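PDB 3QV2: 5-cytosine DNA methyltransferase, which probably transfers a methyl group from S-adenosyl-L-methionine to carbon 5 of cytosine in tRNA or DNA, as a Dnmt2-type member of the C5-methyltransferase family. Local coordinates for residues G22-S25 and S26-S30; N90-I93 and M94-K98; M176-L179 and T180-N184. One frame throughout, in Å; residues are numbered along the deposited sequence.

How the interactions relate
All three contacts are local, each made within one continuous run of chain, and none touches another. Interaction 1 lies on helix 22-29, whose first residue, Gly22, binds S-adenosyl-L-homocysteine, so it alone reaches the ligand. Interaction 2 caps both ends of the short helix 91-94, a surface element on the opposite side of the chain's centre; the centres of 1 and 2 are about 32 Å apart. The side chain of Asn90 is about 9 Å from that of Cys86, the predicted catalytic residue. Interaction 3, where strand 172-178 leaves the central sheet, is remote from these sites; its nearest atoms are about 10 Å from interaction 1 and about 18 Å from interaction 2.

Interaction 1. Residues G22-S25 and S26-S30; sequences GLRS and SYERS. With SAH (S-adenosyl-L-homocysteine), chain B.
Gly22 O is gripped twice by Ser26: OG donates to it at 2.8 Å and the amide N at 2.9 Å, arriving from opposite faces of the carbonyl plane. The serine hydroxyl can fold back one turn because chi1 of -61° sets OG beside its own backbone N. Helical bonds continue from Tyr27 N to Leu23 O and from Glu28 N to Arg24 O. On another side of the helix, Arg24 stretches out to meet Glu28. Its NE donates to Glu28 OE2 at 3.0 Å in an almost straight salt bridge (N-H...O 176°). The carboxylate oxygen lies in the guanidinium plane, but NE comes to it from above the carboxylate plane, the two flat groups standing 81° apart. The arginine has further partners, Glu57 at NH2 and Tyr51 at NH1, which tie helix 22-29 to helix 45-55 and the chain just beyond it. At the N-terminal end of the helix, Gly22 N gives a weak bond to the ligand carboxylate atom OXT at 2.9 Å. A glycine-bearing helix start after the first strand of a beta-alpha-beta unit, facing the ligand's amino-acid end, is characteristic of the Rossmann-like class I methyltransferase fold.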
# COMPACT_ATOMS: atom_id res chain seq x y z
N GLY A 22 -6.49 0.45 -1.98
CA GLY A 22 -5.29 1.02 -2.58
C GLY A 22 -5.02 0.48 -3.97
O GLY A 22 -4.66 1.23 -4.88
N LEU A 23 -5.19 -0.83 -4.14
CA LEU A 23 -4.95 -1.47 -5.43
C LEU A 23 -5.96 -1.00 -6.47
O LEU A 23 -5.60 -0.76 -7.63
CB LEU A 23 -5.00 -2.99 -5.29
CG LEU A 23 -4.02 -3.59 -4.29
CD1 LEU A 23 -4.18 -5.10 -4.21
CD2 LEU A 23 -2.59 -3.22 -4.65
N ARG A 24 -7.21 -0.87 -6.06
CA ARG A 24 -8.25 -0.36 -6.94
C ARG A 24 -7.95 1.08 -7.34
O ARG A 24 -7.98 1.44 -8.52
CB ARG A 24 -9.62 -0.45 -6.26
CG ARG A 24 -10.76 0.13 -7.08
CD ARG A 24 -12.11 -0.25 -6.49
NE ARG A 24 -13.22 0.32 -7.25
CZ ARG A 24 -14.49 -0.05 -7.11
NH1 ARG A 24 -14.82 -1.00 -6.25
NH2 ARG A 24 -15.43 0.53 -7.84
N SER A 25 -7.65 1.91 -6.34
CA SER A 25 -7.32 3.31 -6.57
C SER A 25 -6.19 3.46 -7.57
O SER A 25 -6.24 4.29 -8.48
CB SER A 25 -6.94 3.99 -5.25
OG SER A 25 -8.01 3.95 -4.33
N SER A 26 -5.15 2.64 -7.40
CA SER A 26 -4.00 2.67 -8.30
C SER A 26 -4.41 2.43 -9.75
O SER A 26 -3.97 3.15 -10.65
CB SER A 26 -2.97 1.62 -7.87
OG SER A 26 -2.51 1.88 -6.56
N TYR A 27 -5.24 1.42 -9.96
CA TYR A 27 -5.72 1.10 -11.30
C TYR A 27 -6.54 2.24 -11.88
O TYR A 27 -6.37 2.62 -13.04
CB TYR A 27 -6.56 -0.18 -11.29
CG TYR A 27 -7.08 -0.59 -12.65
CD1 TYR A 27 -6.34 -1.43 -13.47
CD2 TYR A 27 -8.30 -0.12 -13.12
CE1 TYR A 27 -6.80 -1.80 -14.72
CE2 TYR A 27 -8.77 -0.49 -14.37
CZ TYR A 27 -8.02 -1.32 -15.17
OH TYR A 27 -8.48 -1.69 -16.41
N GLU A 28 -7.44 2.80 -11.06
CA GLU A 28 -8.35 3.83 -11.52
C GLU A 28 -7.64 5.14 -11.88
O GLU A 28 -8.11 5.89 -12.73
CB GLU A 28 -9.45 4.08 -10.49
CG GLU A 28 -10.42 2.91 -10.32
CD GLU A 28 -11.55 3.22 -9.36
OE1 GLU A 28 -11.51 4.30 -8.72
OE2 GLU A 28 -12.47 2.39 -9.23
N ARG A 29 -6.52 5.42 -11.23
CA ARG A 29 -5.78 6.65 -11.50
C ARG A 29 -4.76 6.45 -12.62
O ARG A 29 -4.23 7.41 -13.17
CB ARG A 29 -5.09 7.18 -10.24
CG ARG A 29 -3.87 6.38 -9.80
CD ARG A 29 -3.01 7.16 -8.82
NE ARG A 29 -2.46 8.36 -9.42
CZ ARG A 29 -2.55 9.58 -8.89
NH1 ARG A 29 -3.16 9.76 -7.73
NH2 ARG A 29 -2.01 10.62 -9.53
N SER A 30 -4.49 5.19 -12.96
CA SER A 30 -3.54 4.88 -14.02
C SER A 30 -4.10 5.24 -15.39
O SER A 30 -5.26 5.63 -15.52
CB SER A 30 -3.15 3.40 -13.99
OG SER A 30 -4.18 2.59 -14.50
N SAH B . -3.54 -2.90 0.21
CA SAH B . -4.67 -2.60 1.06
CB SAH B . -4.44 -3.13 2.47
CG SAH B . -3.56 -4.34 2.66
SD SAH B . -3.25 -4.88 4.35
C SAH B . -4.91 -1.11 1.07
O SAH B . -5.44 -0.56 2.07
OXT SAH B . -4.56 -0.40 0.06
C5' SAH B . -3.72 -6.59 4.52
C4' SAH B . -5.16 -6.92 4.67
O4' SAH B . -5.31 -8.28 4.52
C3' SAH B . -5.59 -6.58 6.03
O3' SAH B . -6.49 -5.52 5.98
C2' SAH B . -6.24 -7.74 6.57
O2' SAH B . -7.48 -7.40 7.09
C1' SAH B . -6.39 -8.65 5.43
N9 SAH B . -6.39 -10.03 5.85
C8 SAH B . -5.56 -10.69 6.66
N7 SAH B . -5.99 -11.96 6.73
C5 SAH B . -7.09 -12.08 5.96
C6 SAH B . -7.94 -13.15 5.66
N6 SAH B . -7.71 -14.46 6.23
N1 SAH B . -8.98 -12.93 4.83
C2 SAH B . -9.22 -11.73 4.30
N3 SAH B . -8.42 -10.69 4.57
C4 SAH B . -7.36 -10.84 5.39

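Interaction 2. Residues N90-I93 and M94-K98; sequences NNSI and MSKHK
Met94 N donates to Asn90 O at 2.9 Å, closing the single full turn of helix 91-94. The thioether chain follows the same carbonyl, with CB and CG packed against Asn90 O, and the side chain also packs against Asp99 and Glu136. Asn90 is the N-cap: its OD1 accepts from Ile93 N at 2.8 Å, on a nearly straight path. Ser95 binds Asn91 O twice, through OG at 2.7 Å and through its amide N at 2.9 Å; a chi1 of 68° swings the hydroxyl back over the preceding turn. Lys96 lays its aliphatic chain alongside Ser92 O, then kinks at CE (chi4 61°) to bring NZ within 3.0 Å of that oxygen from above the carbonyl plane. A weak second bond runs from NZ to Ser92 OG. His97 takes a positive phi and reverses the chain in a Schellman motif, its N bonded to Met94 O; Ser95 O lies over one face of the His97 ring, toward its rim. Lys98 N then reaches back to Ile93 O at 2.9 Å, and Lys98 CB rests on Ile93 CG2 at 3.7 Å, an apolar touch beside the closing bond. With its ends capped by an asparagine and a Schellman turn, and with Asn91 O and Ser92 O bound by the side chains of Ser95 and Lys96, so short a helix meets much of its hydrogen-bonding demand locally, while the ammonium group probably stabilises the partial negative charge on Ser92 O.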
# COMPACT_ATOMS: atom_id res chain seq x y z
N ASN A 90 9.73 -10.76 8.20
CA ASN A 90 10.89 -10.08 8.75
C ASN A 90 12.03 -11.07 8.90
O ASN A 90 11.82 -12.28 8.82
CB ASN A 90 10.55 -9.44 10.10
CG ASN A 90 9.98 -10.43 11.08
OD1 ASN A 90 10.69 -11.28 11.62
ND2 ASN A 90 8.68 -10.32 11.34
N ASN A 91 13.24 -10.57 9.13
CA ASN A 91 14.42 -11.43 9.25
C ASN A 91 14.34 -12.39 10.43
O ASN A 91 14.84 -13.51 10.37
CB ASN A 91 15.70 -10.59 9.32
CG ASN A 91 16.07 -9.98 7.99
OD1 ASN A 91 16.00 -10.64 6.95
ND2 ASN A 91 16.46 -8.71 8.00
N SER A 92 13.70 -11.96 11.51
CA SER A 92 13.55 -12.80 12.69
C SER A 92 12.78 -14.08 12.36
O SER A 92 13.25 -15.19 12.63
CB SER A 92 12.83 -12.04 13.81
OG SER A 92 12.65 -12.85 14.95
N ILE A 93 11.60 -13.91 11.78
CA ILE A 93 10.73 -15.03 11.44
C ILE A 93 11.29 -15.85 10.28
O ILE A 93 11.22 -17.07 10.28
CB ILE A 93 9.32 -14.54 11.06
CG1 ILE A 93 8.63 -13.91 12.27
CG2 ILE A 93 8.48 -15.69 10.50
CD1 ILE A 93 7.27 -13.33 11.97
N MET A 94 11.85 -15.16 9.29
CA MET A 94 12.33 -15.81 8.08
C MET A 94 13.63 -16.59 8.28
O MET A 94 13.84 -17.63 7.65
CB MET A 94 12.47 -14.80 6.93
CG MET A 94 11.15 -14.36 6.33
SD MET A 94 11.32 -13.03 5.12
CE MET A 94 12.57 -13.71 4.04
N SER A 95 14.51 -16.08 9.14
CA SER A 95 15.77 -16.77 9.41
C SER A 95 15.54 -18.04 10.22
O SER A 95 16.42 -18.88 10.34
CB SER A 95 16.75 -15.84 10.13
OG SER A 95 16.31 -15.55 11.45
N LYS A 96 14.34 -18.15 10.79
CA LYS A 96 13.96 -19.32 11.58
C LYS A 96 13.07 -20.24 10.77
O LYS A 96 12.59 -21.26 11.27
CB LYS A 96 13.25 -18.89 12.86
CG LYS A 96 14.10 -18.06 13.79
CD LYS A 96 13.35 -17.71 15.06
CE LYS A 96 14.17 -16.81 15.96
NZ LYS A 96 14.54 -15.53 15.31
N HIS A 97 12.84 -19.87 9.51
CA HIS A 97 12.01 -20.64 8.60
C HIS A 97 10.59 -20.80 9.16
O HIS A 97 9.98 -21.86 9.04
CB HIS A 97 12.64 -22.01 8.34
CG HIS A 97 14.13 -22.00 8.35
ND1 HIS A 97 14.88 -21.37 7.37
CD2 HIS A 97 15.02 -22.52 9.22
CE1 HIS A 97 16.16 -21.52 7.64
NE2 HIS A 97 16.28 -22.21 8.76
N LYS A 98 10.08 -19.73 9.75
CA LYS A 98 8.77 -19.76 10.40
C LYS A 98 7.71 -19.02 9.58
O LYS A 98 6.52 -19.09 9.90
CB LYS A 98 8.87 -19.16 11.80
CG LYS A 98 9.69 -19.99 12.78
CD LYS A 98 8.80 -20.65 13.81
CE LYS A 98 8.03 -19.60 14.60
NZ LYS A 98 7.18 -20.21 15.66

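Interaction 3. Residues M176-L179 and T180-N184; sequences MARL and TPFKN
Arg178, at the end of strand 172-178, reaches over the loop that follows and gives NE and NH2 to the carbonyls of Thr180 and Pro181. NE donates to Thr180 O at 2.9 Å and NH2 to Pro181 O at 3.1 Å, the latter almost straight (N-H...O 170°). Both oxygens lie in the guanidinium plane, yet each carbonyl is approached from above its own plane. A water at the guanidinium edge accepts a weak bond from NH2 and a second, at 3.1 Å, from Lys183 N, so that amide is satisfied too. NH1 turns to the C-terminal part of the chain, where it forms a salt bridge with Asp323 and a hydrogen bond to Leu321 O. Thr180 OG1 lies close to Arg178 NE at a poor angle for a hydrogen bond, and bonds to Asp324. Phe182 lies flat against one face of the guanidinium: the planes are 14° apart, the centres 3.9 Å apart, and Phe182 CD1 lies 3.5 Å from Arg178 CZ, a stacked cation-pi pair. With chi1 at 70°, the extended arginine chain runs across the ring, Arg178 CD meeting Phe182 CZ. Phe182 CZ lies 4.4 Å from Met176 CB, two residues earlier on the same side of the strand. Tyr320 stacks on the phenylalanine as well, joining the loop to helix 311-321. With all three nitrogens engaged and one face on an aromatic ring, the guanidinium is held firmly in rotation; its charge is probably balanced by Asp323, with Asp324 a more distant, weak ion-pair partner.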
# COMPACT_ATOMS: atom_id res chain seq x y z
N MET A 176 4.64 -8.69 -10.78
CA MET A 176 3.75 -8.57 -11.93
C MET A 176 3.77 -9.86 -12.74
O MET A 176 4.76 -10.17 -13.41
CB MET A 176 4.17 -7.39 -12.80
CG MET A 176 3.95 -6.04 -12.14
SD MET A 176 5.12 -4.80 -12.72
CE MET A 176 6.64 -5.42 -12.00
N ALA A 177 2.67 -10.61 -12.68
CA ALA A 177 2.58 -11.89 -13.36
C ALA A 177 1.43 -11.91 -14.36
O ALA A 177 0.37 -11.36 -14.10
CB ALA A 177 2.43 -13.01 -12.34
N ARG A 178 1.67 -12.55 -15.50
CA ARG A 178 0.64 -12.68 -16.53
C ARG A 178 0.98 -13.83 -17.48
O ARG A 178 2.10 -14.35 -17.46
CB ARG A 178 0.48 -11.37 -17.30
CG ARG A 178 1.64 -11.02 -18.20
CD ARG A 178 1.53 -9.61 -18.73
NE ARG A 178 2.34 -9.40 -19.92
CZ ARG A 178 2.54 -8.21 -20.49
NH1 ARG A 178 1.99 -7.13 -19.96
NH2 ARG A 178 3.30 -8.11 -21.57
N LEU A 179 0.02 -14.21 -18.30
CA LEU A 179 0.18 -15.38 -19.17
C LEU A 179 0.85 -15.04 -20.50
O LEU A 179 1.18 -15.94 -21.28
CB LEU A 179 -1.18 -16.04 -19.41
CG LEU A 179 -1.93 -16.45 -18.14
CD1 LEU A 179 -3.32 -16.96 -18.49
CD2 LEU A 179 -1.14 -17.50 -17.38
N THR A 180 1.05 -13.76 -20.75
CA THR A 180 1.77 -13.32 -21.95
C THR A 180 3.14 -12.77 -21.57
O THR A 180 3.28 -12.11 -20.55
CB THR A 180 0.98 -12.24 -22.72
OG1 THR A 180 0.89 -11.06 -21.92
CG2 THR A 180 -0.41 -12.74 -23.06
N PRO A 181 4.15 -13.05 -22.40
CA PRO A 181 5.50 -12.54 -22.13
C PRO A 181 5.56 -11.02 -22.26
O PRO A 181 4.81 -10.44 -23.04
CB PRO A 181 6.35 -13.21 -23.21
CG PRO A 181 5.39 -13.51 -24.31
CD PRO A 181 4.10 -13.85 -23.63
N PHE A 182 6.45 -10.39 -21.50
CA PHE A 182 6.62 -8.95 -21.56
C PHE A 182 7.56 -8.57 -22.70
O PHE A 182 8.74 -8.89 -22.67
CB PHE A 182 7.18 -8.42 -20.23
CG PHE A 182 6.28 -8.65 -19.05
CD1 PHE A 182 5.41 -7.65 -18.63
CD2 PHE A 182 6.29 -9.85 -18.37
CE1 PHE A 182 4.58 -7.86 -17.54
CE2 PHE A 182 5.47 -10.06 -17.29
CZ PHE A 182 4.61 -9.07 -16.87
N LYS A 183 7.01 -7.90 -23.71
CA LYS A 183 7.79 -7.50 -24.88
C LYS A 183 8.66 -6.28 -24.59
O LYS A 183 9.76 -6.15 -25.14
CB LYS A 183 6.88 -7.21 -26.07
CG LYS A 183 6.17 -8.43 -26.63
CD LYS A 183 5.40 -8.08 -27.89
CE LYS A 183 4.80 -9.32 -28.52
NZ LYS A 183 4.14 -9.02 -29.82
N ASN A 184 8.17 -5.39 -23.73
CA ASN A 184 8.86 -4.14 -23.46
C ASN A 184 9.56 -4.13 -22.11
O ASN A 184 9.12 -4.78 -21.16
CB ASN A 184 7.87 -2.97 -23.52
CG ASN A 184 6.98 -3.03 -24.75
OD1 ASN A 184 7.42 -2.75 -25.86
ND2 ASN A 184 5.72 -3.40 -24.55
O HOH W 1 4.25 -6.49 -24.09